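Local coordinates for protein 1-deoxy-D-xylulose 5-phosphate reductoisomerase (Zymomonas mobilis, PDB 1R0K) that catalyses the NADPH-dependent rearrangement and reduction of 1-deoxy-D-xylulose 5-phosphate to 2-C-methyl-D-erythritol 4-phosphate, a step of isoprenoid biosynthesis, at residues D29-I34 with H272-P277; L36-N39 with D44-D47; S212-N217 with I341-I346; N326-I331 with K348-T353. All blocks are in the same frame, centred on the assembly; numbering follows the deposited sequence.

Four buried contacts illustrate how one fold is held together mostly by apolar packing, with no direct hydrogen bond joining any of the paired segments. Interactions 1 and 2 both use strand 31-38 of the nucleotide-binding sheet, the first at its start against a distant helix, the second at its end against the helix that follows it. Interactions 3 and 4 share helix 345-356, lie about 10 Å apart between centres and touch through Met216, Ile346, Asn329 and Val350. Chemistry varies with place: a tyrosine and a bridging water in interaction 1, aliphatic packing beside a bound acetate in interaction 2, a phenylalanine edge in interaction 3, small helix-to-helix side chains in interaction 4.

Interaction 1: D29-I34 with H272-P277; sequences DRYQVI and HTLAWP
Two first torsions aim Tyr31 and Leu274 at each other from opposite directions: the tyrosine has CG anti to its carbonyl carbon (chi1 -55°), while the leucine has CG anti to its own backbone N (chi1 -178°). The phenol end of the ring thus arrives at the fork of the leucine. Leu274 CG lies 3.5 Å from Tyr31 OH, and the two methyls straddle the phenol end, CD1 nearer CE2 and CD2 nearer CE1. The CD1 methyl makes a CH-pi contact over the ring face, with Leu274 CD1 4.2 Å from the centroid of the Tyr31 ring and 27° off its normal. The contact thereby ties the start of strand 31-38, in the parallel sheet of the Rossmann-type NADPH-binding domain, to the last turn of helix 267-275, more than two hundred residues later in the chain. Polar links gather at the hydroxyl. A water sits 2.9 Å from Tyr31 OH and donates to Leu274 O at 3.2 Å, bridging ring and helix where no direct hydrogen bond joins the segments. Arg30 NH2 also gives a weak, strongly bent hydrogen bond to Tyr31 OH (2.9 Å), and Arg30 CB lies 4.0 Å above the plane of the Tyr31 ring, toward its rim. On the strand side, Tyr31 packs against Val7 of strand 5-10.

Interaction 2: L36-N39 with D44-D47; sequences LTAN and DLAD. With ACT (acetate ion), chain F.
Apolar packing joins the two segments, and Leu45 carries the helix side of it. Its CB packs against the methyl of Ala38, with Leu45 CB 3.8 Å from Ala38 CB, and its two branches then spread along the strand. Leu45 CD2 stays with alanine, 3.9 Å from Ala38 CB, whereas Leu45 CD1 runs back along the strand to lie 3.9 Å from Leu36 CB. Leu45 has CG anti to the backbone N (chi1 177°), which carries the leucine's branches from the helix to the strand. Backbone atoms share in the packing: Leu45 CD1 comes 3.6 Å from Leu36 O and also touches the carbonyl carbon of Thr37. The side chain of Thr37 points away from the helix, and its OG1 is hydrogen-bonded to Gly11 N in the neighbouring loop.

Hydrogen bonding appears where the strand ends. Asn39 N donates to atom O of an acetate ion, probably from the crystallisation liquor, at 2.9 Å and 153°. The same acetate oxygen is 3.6 Å from Ala38 CB, and Thr13 OG1, Arg40 N and Asn41 N hydrogen-bond to the anion as well. At the start of the helix, Asp44 OD2 is hydrogen-bonded to His18 NE2.

Strand 31-38, helix 42-51 and strand 56-59 form a beta-alpha-beta unit of the Rossmann fold. The turn from strand to helix, with Thr13 of the loop after strand 5-10, holds the acetate; Thr13, Arg40 and Asn41 are predicted to bind NADPH, so the anion lies in what is probably part of the cofactor pocket.

Interaction 3: S212-N217 with I341-I346; sequences SATMMN and IGFLDI
The ring of Phe343 meets the other segment with its leading edge: Ala213 CB lies at that edge, near the ring plane, 3.7 Å from Phe343 CZ. Backbone atom C of Ala213 also lies in the plane at the edge. Thr214 CG2 approaches obliquely instead, 3.5 Å from Phe343 CZ and 3.6 Å from Phe343 CE1, and Phe180 adds an edge-to-face ring contact from outside the pair. Phe343 has CG anti to its backbone N (chi1 -179°), which carries the ring end nearer the helix although its CB does not point there. Thr214 CG2 also reaches Ile346 CD1, at 4.2 Å, so one methyl touches both the aromatic and the aliphatic side chain. The hydroxyl of the same threonine faces its own chain: Met216 N donates to Thr214 OG1 at 3.2 Å in an ST turn, at the break between helices 206-214 and 216-229. A serine in place of Thr214 would probably leave a gap beside Phe343 and Ile346 where the methyl had packed. Within 341-346, Gly342 N donates to Asp345 OD2 at 2.7 Å. Ser212 and Asn217, before and after the break, are both predicted to bind the substrate. Around it, Met188 of helix 185-188 packs on Phe343, while Ile346 packs on Ile210 of helix 206-214 and on Asn329, Ala332 and Phe336 of helix 321-337.

Interaction 4: N326-I331 with K348-T353; sequences NAANEI and KIVEKT
This is close helix-to-helix packing within the C-terminal helical region of the enzyme, where Ala328 and Asn329 of helix 321-337 meet Val350 and Thr353 of helix 345-356. The two short segments form a roughly antiparallel helix pair, with axes 8.6 Å apart at an angle of 142°. Small side chains permit that spacing, and the backbones come nearest at Ala328 and Val350, whose CA atoms are 5.2 Å apart.

Val350 provides the first half of the contact. Its CG1 stands anti to the backbone N (chi1 173°), which directs CG2 at the opposite helix. There Val350 CG2 lies 3.6 Å from Asn329 CA and also touches the backbone N of that residue, pressing on main chain as much as on side chain. The asparagine crosses the valine obliquely, and its amide reaches elsewhere: Asn329 ND2 is hydrogen-bonded to Asp211 OD1, which ties this helix pair to helix 206-214.

The second half belongs to Ala328, whose methyl sits against the branch point of Thr353, with Ala328 CB 3.8 Å from Thr353 CB. Replacing Thr353 by a glycine would probably open a gap over the Ala328 methyl and deprive Ile349 O of its hydroxyl partner. Ala379 and Leu382 of helix 365-385 also pack on this threonine.

The hydroxyl itself turns back to its own helix: Thr353 OG1 donates to Ile349 O at 2.8 Å from above the carbonyl plane, while Thr353 N reaches the same oxygen from the opposite face.

Interaction 1: D29-I34 with H272-P277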
loop_
_atom_site.group_PDB
_atom_site.type_symbol
_atom_site.label_atom_id
_atom_site.label_comp_id
_atom_site.label_asym_id
_atom_site.label_seq_id
_atom_site.Cartn_x
_atom_site.Cartn_y
_atom_site.Cartn_z
ATOM N N ASP B 29 18.366 23.527 -6.115
ATOM C CA ASP B 29 18.239 23.818 -7.538
ATOM C C ASP B 29 16.785 23.602 -7.957
ATOM O O ASP B 29 16.371 24.011 -9.043
ATOM C CB ASP B 29 19.161 22.907 -8.358
ATOM C CG ASP B 29 18.800 21.440 -8.233
ATOM O OD1 ASP B 29 18.727 20.933 -7.092
ATOM O OD2 ASP B 29 18.596 20.790 -9.280
ATOM N N ARG B 30 16.012 22.967 -7.079
ATOM C CA ARG B 30 14.602 22.677 -7.348
ATOM C C ARG B 30 13.661 23.557 -6.523
ATOM O O ARG B 30 12.519 23.799 -6.917
ATOM C CB ARG B 30 14.305 21.204 -7.039
ATOM C CG ARG B 30 14.884 20.206 -8.040
ATOM C CD ARG B 30 14.891 18.783 -7.477
ATOM N NE ARG B 30 13.604 18.402 -6.896
ATOM C CZ ARG B 30 13.392 17.288 -6.194
ATOM N NH1 ARG B 30 14.384 16.429 -5.980
ATOM N NH2 ARG B 30 12.186 17.037 -5.694
ATOM N N TYR B 31 14.149 24.035 -5.383
ATOM C CA TYR B 31 13.338 24.855 -4.496
ATOM C C TYR B 31 13.930 26.202 -4.127
ATOM O O TYR B 31 15.123 26.319 -3.858
ATOM C CB TYR B 31 13.050 24.085 -3.206
ATOM C CG TYR B 31 12.409 22.744 -3.449
ATOM C CD1 TYR B 31 13.114 21.564 -3.221
ATOM C CD2 TYR B 31 11.109 22.655 -3.938
ATOM C CE1 TYR B 31 12.541 20.324 -3.480
ATOM C CE2 TYR B 31 10.524 21.418 -4.199
ATOM C CZ TYR B 31 11.245 20.258 -3.969
ATOM O OH TYR B 31 10.671 19.034 -4.237
ATOM N N GLN B 32 13.065 27.210 -4.095
ATOM C CA GLN B 32 13.440 28.570 -3.730
ATOM C C GLN B 32 12.697 28.932 -2.446
ATOM O O GLN B 32 11.470 29.022 -2.427
ATOM C CB GLN B 32 13.059 29.543 -4.845
ATOM C CG GLN B 32 12.986 30.992 -4.393
ATOM C CD GLN B 32 12.857 31.958 -5.551
ATOM O OE1 GLN B 32 12.035 31.766 -6.453
ATOM N NE2 GLN B 32 13.666 33.012 -5.532
ATOM N N VAL B 33 13.448 29.136 -1.371
ATOM C CA VAL B 33 12.852 29.462 -0.088
ATOM C C VAL B 33 12.358 30.899 0.003
ATOM O O VAL B 33 13.124 31.842 -0.185
ATOM C CB VAL B 33 13.847 29.217 1.052
ATOM C CG1 VAL B 33 13.213 29.574 2.385
ATOM C CG2 VAL B 33 14.280 27.761 1.048
ATOM N N ILE B 34 11.072 31.056 0.295
ATOM C CA ILE B 34 10.484 32.375 0.441
ATOM C C ILE B 34 10.619 32.796 1.899
ATOM O O ILE B 34 11.475 33.608 2.243
ATOM C CB ILE B 34 8.987 32.375 0.046
ATOM C CG1 ILE B 34 8.829 31.928 -1.410
ATOM C CG2 ILE B 34 8.400 33.774 0.222
ATOM C CD1 ILE B 34 9.552 32.807 -2.409
ATOM N N HIS B 272 7.218 12.912 0.736
ATOM C CA HIS B 272 6.043 12.622 -0.076
ATOM C C HIS B 272 5.233 13.893 -0.327
ATOM O O HIS B 272 4.782 14.128 -1.447
ATOM C CB HIS B 272 5.161 11.556 0.607
ATOM C CG HIS B 272 3.770 11.465 0.051
ATOM N ND1 HIS B 272 2.748 12.294 0.462
ATOM C CD2 HIS B 272 3.236 10.651 -0.893
ATOM C CE1 HIS B 272 1.644 11.996 -0.203
ATOM N NE2 HIS B 272 1.914 11.004 -1.032
ATOM N N THR B 273 5.054 14.718 0.701
ATOM C CA THR B 273 4.264 15.931 0.521
ATOM C C THR B 273 5.021 16.978 -0.284
ATOM O O THR B 273 4.421 17.766 -1.010
ATOM C CB THR B 273 3.834 16.551 1.879
ATOM O OG1 THR B 273 4.978 17.075 2.559
ATOM C CG2 THR B 273 3.168 15.498 2.761
ATOM N N LEU B 274 6.344 16.972 -0.159
ATOM C CA LEU B 274 7.180 17.930 -0.872
ATOM C C LEU B 274 7.237 17.635 -2.374
ATOM O O LEU B 274 7.131 18.544 -3.197
ATOM C CB LEU B 274 8.594 17.941 -0.265
ATOM C CG LEU B 274 9.584 18.934 -0.884
ATOM C CD1 LEU B 274 9.009 20.346 -0.812
ATOM C CD2 LEU B 274 10.925 18.859 -0.161
ATOM N N ALA B 275 7.373 16.365 -2.737
ATOM C CA ALA B 275 7.453 15.989 -4.147
ATOM C C ALA B 275 6.098 15.826 -4.846
ATOM O O ALA B 275 6.013 15.970 -6.068
ATOM C CB ALA B 275 8.261 14.699 -4.291
ATOM N N TRP B 276 5.051 15.521 -4.081
ATOM C CA TRP B 276 3.713 15.312 -4.647
ATOM C C TRP B 276 3.422 16.299 -5.778
ATOM O O TRP B 276 3.680 17.494 -5.640
ATOM C CB TRP B 276 2.641 15.460 -3.561
ATOM C CG TRP B 276 1.334 14.864 -3.970
ATOM C CD1 TRP B 276 0.956 13.554 -3.845
ATOM C CD2 TRP B 276 0.272 15.525 -4.662
ATOM N NE1 TRP B 276 -0.275 13.361 -4.423
ATOM C CE2 TRP B 276 -0.718 14.552 -4.932
ATOM C CE3 TRP B 276 0.061 16.844 -5.084
ATOM C CZ2 TRP B 276 -1.903 14.859 -5.609
ATOM C CZ3 TRP B 276 -1.118 17.150 -5.758
ATOM C CH2 TRP B 276 -2.086 16.160 -6.013
ATOM N N PRO B 277 2.847 15.820 -6.899
ATOM C CA PRO B 277 2.438 14.444 -7.200
ATOM C C PRO B 277 3.561 13.499 -7.632
ATOM O O PRO B 277 3.304 12.351 -7.998
ATOM C CB PRO B 277 1.397 14.637 -8.296
ATOM C CG PRO B 277 1.979 15.777 -9.073
ATOM C CD PRO B 277 2.413 16.733 -7.975
HETATM O O HOH W 1 8.388 19.652 -5.870
#

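Interaction 2: L36-N39 with D44-D47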
loop_
_atom_site.group_PDB
_atom_site.type_symbol
_atom_site.label_atom_id
_atom_site.label_comp_id
_atom_site.label_asym_id
_atom_site.label_seq_id
_atom_site.Cartn_x
_atom_site.Cartn_y
_atom_site.Cartn_z
ATOM N N LEU B 36 10.768 31.656 6.193
ATOM C CA LEU B 36 11.026 30.647 7.207
ATOM C C LEU B 36 10.608 31.323 8.499
ATOM O O LEU B 36 10.848 32.515 8.678
ATOM C CB LEU B 36 12.512 30.289 7.281
ATOM C CG LEU B 36 13.174 29.613 6.081
ATOM C CD1 LEU B 36 14.599 29.233 6.472
ATOM C CD2 LEU B 36 12.387 28.369 5.657
ATOM N N THR B 37 9.966 30.586 9.395
ATOM C CA THR B 37 9.558 31.183 10.656
ATOM C C THR B 37 9.940 30.264 11.799
ATOM O O THR B 37 10.118 29.063 11.609
ATOM C CB THR B 37 8.038 31.408 10.727
ATOM O OG1 THR B 37 7.382 30.172 11.040
ATOM C CG2 THR B 37 7.518 31.944 9.403
ATOM N N ALA B 38 10.077 30.845 12.983
ATOM C CA ALA B 38 10.408 30.085 14.176
ATOM C C ALA B 38 9.651 30.729 15.328
ATOM O O ALA B 38 8.994 31.753 15.146
ATOM C CB ALA B 38 11.911 30.120 14.432
ATOM N N ASN B 39 9.730 30.125 16.507
ATOM C CA ASN B 39 9.041 30.659 17.673
ATOM C C ASN B 39 9.998 31.473 18.540
ATOM O O ASN B 39 9.810 32.674 18.719
ATOM C CB ASN B 39 8.434 29.517 18.489
ATOM C CG ASN B 39 7.590 30.014 19.646
ATOM O OD1 ASN B 39 6.677 30.818 19.461
ATOM N ND2 ASN B 39 7.887 29.531 20.848
ATOM N N ASP B 44 18.921 29.341 15.172
ATOM C CA ASP B 44 18.597 28.330 14.181
ATOM C C ASP B 44 17.863 28.945 12.992
ATOM O O ASP B 44 18.190 28.659 11.840
ATOM C CB ASP B 44 17.752 27.239 14.839
ATOM C CG ASP B 44 17.347 26.147 13.874
ATOM O OD1 ASP B 44 17.890 26.093 12.747
ATOM O OD2 ASP B 44 16.484 25.329 14.256
ATOM N N LEU B 45 16.882 29.803 13.272
ATOM C CA LEU B 45 16.119 30.450 12.211
ATOM C C LEU B 45 17.025 31.221 11.262
ATOM O O LEU B 45 16.982 31.018 10.051
ATOM C CB LEU B 45 15.085 31.415 12.798
ATOM C CG LEU B 45 14.261 32.207 11.772
ATOM C CD1 LEU B 45 13.448 31.248 10.893
ATOM C CD2 LEU B 45 13.338 33.183 12.497
ATOM N N ALA B 46 17.842 32.107 11.827
ATOM C CA ALA B 46 18.752 32.938 11.048
ATOM C C ALA B 46 19.720 32.143 10.183
ATOM O O ALA B 46 19.895 32.448 9.004
ATOM C CB ALA B 46 19.527 33.868 11.977
ATOM N N ASP B 47 20.356 31.133 10.765
ATOM C CA ASP B 47 21.296 30.318 10.008
ATOM C C ASP B 47 20.613 29.665 8.815
ATOM O O ASP B 47 21.123 29.715 7.699
ATOM C CB ASP B 47 21.921 29.249 10.899
ATOM C CG ASP B 47 22.941 29.824 11.856
ATOM O OD1 ASP B 47 23.747 30.678 11.414
ATOM O OD2 ASP B 47 22.943 29.419 13.040
HETATM C C ACT F . 11.235 27.311 18.393
HETATM O O ACT F . 11.639 28.145 17.474
HETATM O OXT ACT F . 10.992 27.599 19.610
HETATM C CH3 ACT F . 11.008 25.865 18.086
#

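Interaction 3: S212-N217 with I341-I346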
loop_
_atom_site.group_PDB
_atom_site.type_symbol
_atom_site.label_atom_id
_atom_site.label_comp_id
_atom_site.label_asym_id
_atom_site.label_seq_id
_atom_site.Cartn_x
_atom_site.Cartn_y
_atom_site.Cartn_z
ATOM N N SER B 212 0.327 10.079 24.520
ATOM C CA SER B 212 0.644 8.755 24.006
ATOM C C SER B 212 0.228 7.718 25.058
ATOM O O SER B 212 -0.341 6.680 24.737
ATOM C CB SER B 212 2.146 8.651 23.733
ATOM O OG SER B 212 2.528 7.321 23.432
ATOM N N ALA B 213 0.500 8.030 26.320
ATOM C CA ALA B 213 0.181 7.138 27.426
ATOM C C ALA B 213 -1.320 6.935 27.612
ATOM O O ALA B 213 -1.766 5.836 27.924
ATOM C CB ALA B 213 0.805 7.674 28.714
ATOM N N THR B 214 -2.102 7.992 27.414
ATOM C CA THR B 214 -3.551 7.904 27.576
ATOM C C THR B 214 -4.228 7.534 26.260
ATOM O O THR B 214 -5.413 7.202 26.231
ATOM C CB THR B 214 -4.139 9.245 28.026
ATOM O OG1 THR B 214 -3.946 10.208 26.986
ATOM C CG2 THR B 214 -3.459 9.736 29.302
ATOM N N MET B 215 -3.452 7.597 25.180
ATOM C CA MET B 215 -3.929 7.317 23.836
ATOM C C MET B 215 -4.805 8.453 23.318
ATOM O O MET B 215 -5.559 8.285 22.360
ATOM C CB MET B 215 -4.673 5.976 23.767
ATOM C CG MET B 215 -3.745 4.766 23.806
ATOM S SD MET B 215 -4.510 3.254 23.164
ATOM C CE MET B 215 -4.265 3.460 21.394
ATOM N N MET B 216 -4.694 9.617 23.951
ATOM C CA MET B 216 -5.445 10.788 23.518
ATOM C C MET B 216 -4.884 11.182 22.151
ATOM O O MET B 216 -5.609 11.675 21.283
ATOM C CB MET B 216 -5.250 11.939 24.505
ATOM C CG MET B 216 -6.010 13.207 24.151
ATOM S SD MET B 216 -7.804 12.978 24.112
ATOM C CE MET B 216 -8.156 12.820 25.847
ATOM N N ASN B 217 -3.587 10.955 21.963
ATOM C CA ASN B 217 -2.944 11.283 20.695
ATOM C C ASN B 217 -3.651 10.534 19.577
ATOM O O ASN B 217 -3.865 11.091 18.504
ATOM C CB ASN B 217 -1.443 10.935 20.729
ATOM C CG ASN B 217 -1.173 9.431 20.712
ATOM O OD1 ASN B 217 -1.811 8.659 21.426
ATOM N ND2 ASN B 217 -0.205 9.018 19.902
ATOM N N ILE B 341 -3.750 16.023 39.930
ATOM C CA ILE B 341 -4.713 14.951 39.703
ATOM C C ILE B 341 -3.982 13.653 39.352
ATOM O O ILE B 341 -2.775 13.656 39.102
ATOM C CB ILE B 341 -5.683 15.289 38.543
ATOM C CG1 ILE B 341 -4.897 15.480 37.241
ATOM C CG2 ILE B 341 -6.475 16.548 38.868
ATOM C CD1 ILE B 341 -5.768 15.777 36.032
ATOM N N GLY B 342 -4.718 12.548 39.332
ATOM C CA GLY B 342 -4.122 11.270 38.995
ATOM C C GLY B 342 -4.105 11.063 37.491
ATOM O O GLY B 342 -4.766 11.797 36.754
ATOM N N PHE B 343 -3.352 10.066 37.035
ATOM C CA PHE B 343 -3.241 9.762 35.607
ATOM C C PHE B 343 -4.599 9.533 34.945
ATOM O O PHE B 343 -4.873 10.060 33.860
ATOM C CB PHE B 343 -2.367 8.520 35.403
ATOM C CG PHE B 343 -2.176 8.135 33.960
ATOM C CD1 PHE B 343 -1.329 8.869 33.133
ATOM C CD2 PHE B 343 -2.840 7.035 33.430
ATOM C CE1 PHE B 343 -1.144 8.508 31.789
ATOM C CE2 PHE B 343 -2.664 6.666 32.092
ATOM C CZ PHE B 343 -1.814 7.403 31.269
ATOM N N LEU B 344 -5.449 8.745 35.595
ATOM C CA LEU B 344 -6.766 8.444 35.044
ATOM C C LEU B 344 -7.758 9.591 35.142
ATOM O O LEU B 344 -8.830 9.540 34.533
ATOM C CB LEU B 344 -7.354 7.198 35.713
ATOM C CG LEU B 344 -6.563 5.907 35.487
ATOM C CD1 LEU B 344 -7.292 4.734 36.150
ATOM C CD2 LEU B 344 -6.401 5.653 33.992
ATOM N N ASP B 345 -7.411 10.620 35.907
ATOM C CA ASP B 345 -8.295 11.773 36.051
ATOM C C ASP B 345 -8.252 12.650 34.800
ATOM O O ASP B 345 -9.143 13.472 34.578
ATOM C CB ASP B 345 -7.910 12.623 37.269
ATOM C CG ASP B 345 -8.201 11.934 38.588
ATOM O OD1 ASP B 345 -9.253 11.278 38.700
ATOM O OD2 ASP B 345 -7.382 12.066 39.520
ATOM N N ILE B 346 -7.213 12.484 33.989
ATOM C CA ILE B 346 -7.085 13.272 32.769
ATOM C C ILE B 346 -8.305 13.074 31.881
ATOM O O ILE B 346 -9.010 14.035 31.562
ATOM C CB ILE B 346 -5.814 12.893 31.982
ATOM C CG1 ILE B 346 -4.575 13.224 32.818
ATOM C CG2 ILE B 346 -5.773 13.648 30.660
ATOM C CD1 ILE B 346 -3.281 12.670 32.263
#

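Interaction 4: N326-I331 with K348-T353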
loop_
_atom_site.group_PDB
_atom_site.type_symbol
_atom_site.label_atom_id
_atom_site.label_comp_id
_atom_site.label_asym_id
_atom_site.label_seq_id
_atom_site.Cartn_x
_atom_site.Cartn_y
_atom_site.Cartn_z
ATOM N N ASN B 326 -9.973 18.860 22.992
ATOM C CA ASN B 326 -8.552 19.179 22.887
ATOM C C ASN B 326 -8.111 20.171 23.955
ATOM O O ASN B 326 -7.099 19.961 24.625
ATOM C CB ASN B 326 -8.230 19.756 21.509
ATOM C CG ASN B 326 -6.766 20.110 21.365
ATOM O OD1 ASN B 326 -5.903 19.230 21.353
ATOM N ND2 ASN B 326 -6.475 21.406 21.265
ATOM N N ALA B 327 -8.867 21.253 24.114
ATOM C CA ALA B 327 -8.531 22.262 25.112
ATOM C C ALA B 327 -8.564 21.679 26.521
ATOM O O ALA B 327 -7.663 21.923 27.318
ATOM C CB ALA B 327 -9.489 23.444 25.014
ATOM N N ALA B 328 -9.602 20.913 26.835
ATOM C CA ALA B 328 -9.701 20.320 28.167
ATOM C C ALA B 328 -8.523 19.389 28.434
ATOM O O ALA B 328 -8.001 19.333 29.546
ATOM C CB ALA B 328 -11.010 19.564 28.315
ATOM N N ASN B 329 -8.104 18.651 27.410
ATOM C CA ASN B 329 -6.982 17.734 27.569
ATOM C C ASN B 329 -5.697 18.498 27.899
ATOM O O ASN B 329 -4.883 18.041 28.703
ATOM C CB ASN B 329 -6.790 16.902 26.296
ATOM C CG ASN B 329 -5.740 15.828 26.463
ATOM O OD1 ASN B 329 -5.872 14.942 27.317
ATOM N ND2 ASN B 329 -4.686 15.897 25.654
ATOM N N GLU B 330 -5.513 19.662 27.283
ATOM C CA GLU B 330 -4.325 20.475 27.546
ATOM C C GLU B 330 -4.234 20.799 29.035
ATOM O O GLU B 330 -3.178 20.665 29.648
ATOM C CB GLU B 330 -4.379 21.782 26.746
ATOM C CG GLU B 330 -4.175 21.614 25.250
ATOM C CD GLU B 330 -2.710 21.495 24.858
ATOM O OE1 GLU B 330 -1.848 21.319 25.749
ATOM O OE2 GLU B 330 -2.420 21.571 23.645
ATOM N N ILE B 331 -5.357 21.231 29.604
ATOM C CA ILE B 331 -5.438 21.583 31.014
ATOM C C ILE B 331 -5.247 20.363 31.902
ATOM O O ILE B 331 -4.468 20.395 32.851
ATOM C CB ILE B 331 -6.816 22.222 31.343
ATOM C CG1 ILE B 331 -6.951 23.559 30.618
ATOM C CG2 ILE B 331 -6.970 22.421 32.845
ATOM C CD1 ILE B 331 -5.977 24.610 31.111
ATOM N N LYS B 348 -11.036 11.778 32.677
ATOM C CA LYS B 348 -12.255 12.099 33.415
ATOM C C LYS B 348 -12.553 13.589 33.334
ATOM O O LYS B 348 -13.693 13.986 33.111
ATOM C CB LYS B 348 -12.140 11.656 34.878
ATOM C CG LYS B 348 -12.164 10.142 35.035
ATOM C CD LYS B 348 -12.143 9.707 36.492
ATOM C CE LYS B 348 -12.141 8.184 36.591
ATOM N NZ LYS B 348 -12.182 7.703 38.004
ATOM N N ILE B 349 -11.529 14.417 33.507
ATOM C CA ILE B 349 -11.714 15.859 33.426
ATOM C C ILE B 349 -12.168 16.217 32.017
ATOM O O ILE B 349 -13.052 17.057 31.834
ATOM C CB ILE B 349 -10.403 16.624 33.739
ATOM C CG1 ILE B 349 -9.998 16.407 35.203
ATOM C CG2 ILE B 349 -10.580 18.108 33.448
ATOM C CD1 ILE B 349 -11.007 16.887 36.210
ATOM N N VAL B 350 -11.566 15.579 31.016
ATOM C CA VAL B 350 -11.942 15.864 29.637
ATOM C C VAL B 350 -13.413 15.519 29.433
ATOM O O VAL B 350 -14.170 16.312 28.873
ATOM C CB VAL B 350 -11.068 15.071 28.633
ATOM C CG1 VAL B 350 -11.600 15.248 27.218
ATOM C CG2 VAL B 350 -9.626 15.570 28.706
ATOM N N GLU B 351 -13.818 14.347 29.909
ATOM C CA GLU B 351 -15.204 13.905 29.778
ATOM C C GLU B 351 -16.167 14.888 30.444
ATOM O O GLU B 351 -17.173 15.285 29.848
ATOM C CB GLU B 351 -15.381 12.524 30.409
ATOM C CG GLU B 351 -16.657 11.817 29.981
ATOM C CD GLU B 351 -16.937 10.565 30.791
ATOM O OE1 GLU B 351 -15.972 9.862 31.159
ATOM O OE2 GLU B 351 -18.124 10.275 31.049
ATOM N N LYS B 352 -15.866 15.264 31.685
ATOM C CA LYS B 352 -16.708 16.198 32.431
ATOM C C LYS B 352 -16.853 17.522 31.694
ATOM O O LYS B 352 -17.950 18.072 31.598
ATOM C CB LYS B 352 -16.130 16.452 33.825
ATOM C CG LYS B 352 -16.298 15.292 34.794
ATOM C CD LYS B 352 -15.703 15.623 36.155
ATOM C CE LYS B 352 -15.882 14.485 37.147
ATOM N NZ LYS B 352 -17.322 14.181 37.405
ATOM N N THR B 353 -15.739 18.036 31.178
ATOM C CA THR B 353 -15.765 19.297 30.447
ATOM C C THR B 353 -16.653 19.169 29.202
ATOM O O THR B 353 -17.457 20.053 28.916
ATOM C CB THR B 353 -14.343 19.723 30.028
ATOM O OG1 THR B 353 -13.496 19.733 31.182
ATOM C CG2 THR B 353 -14.359 21.124 29.417
#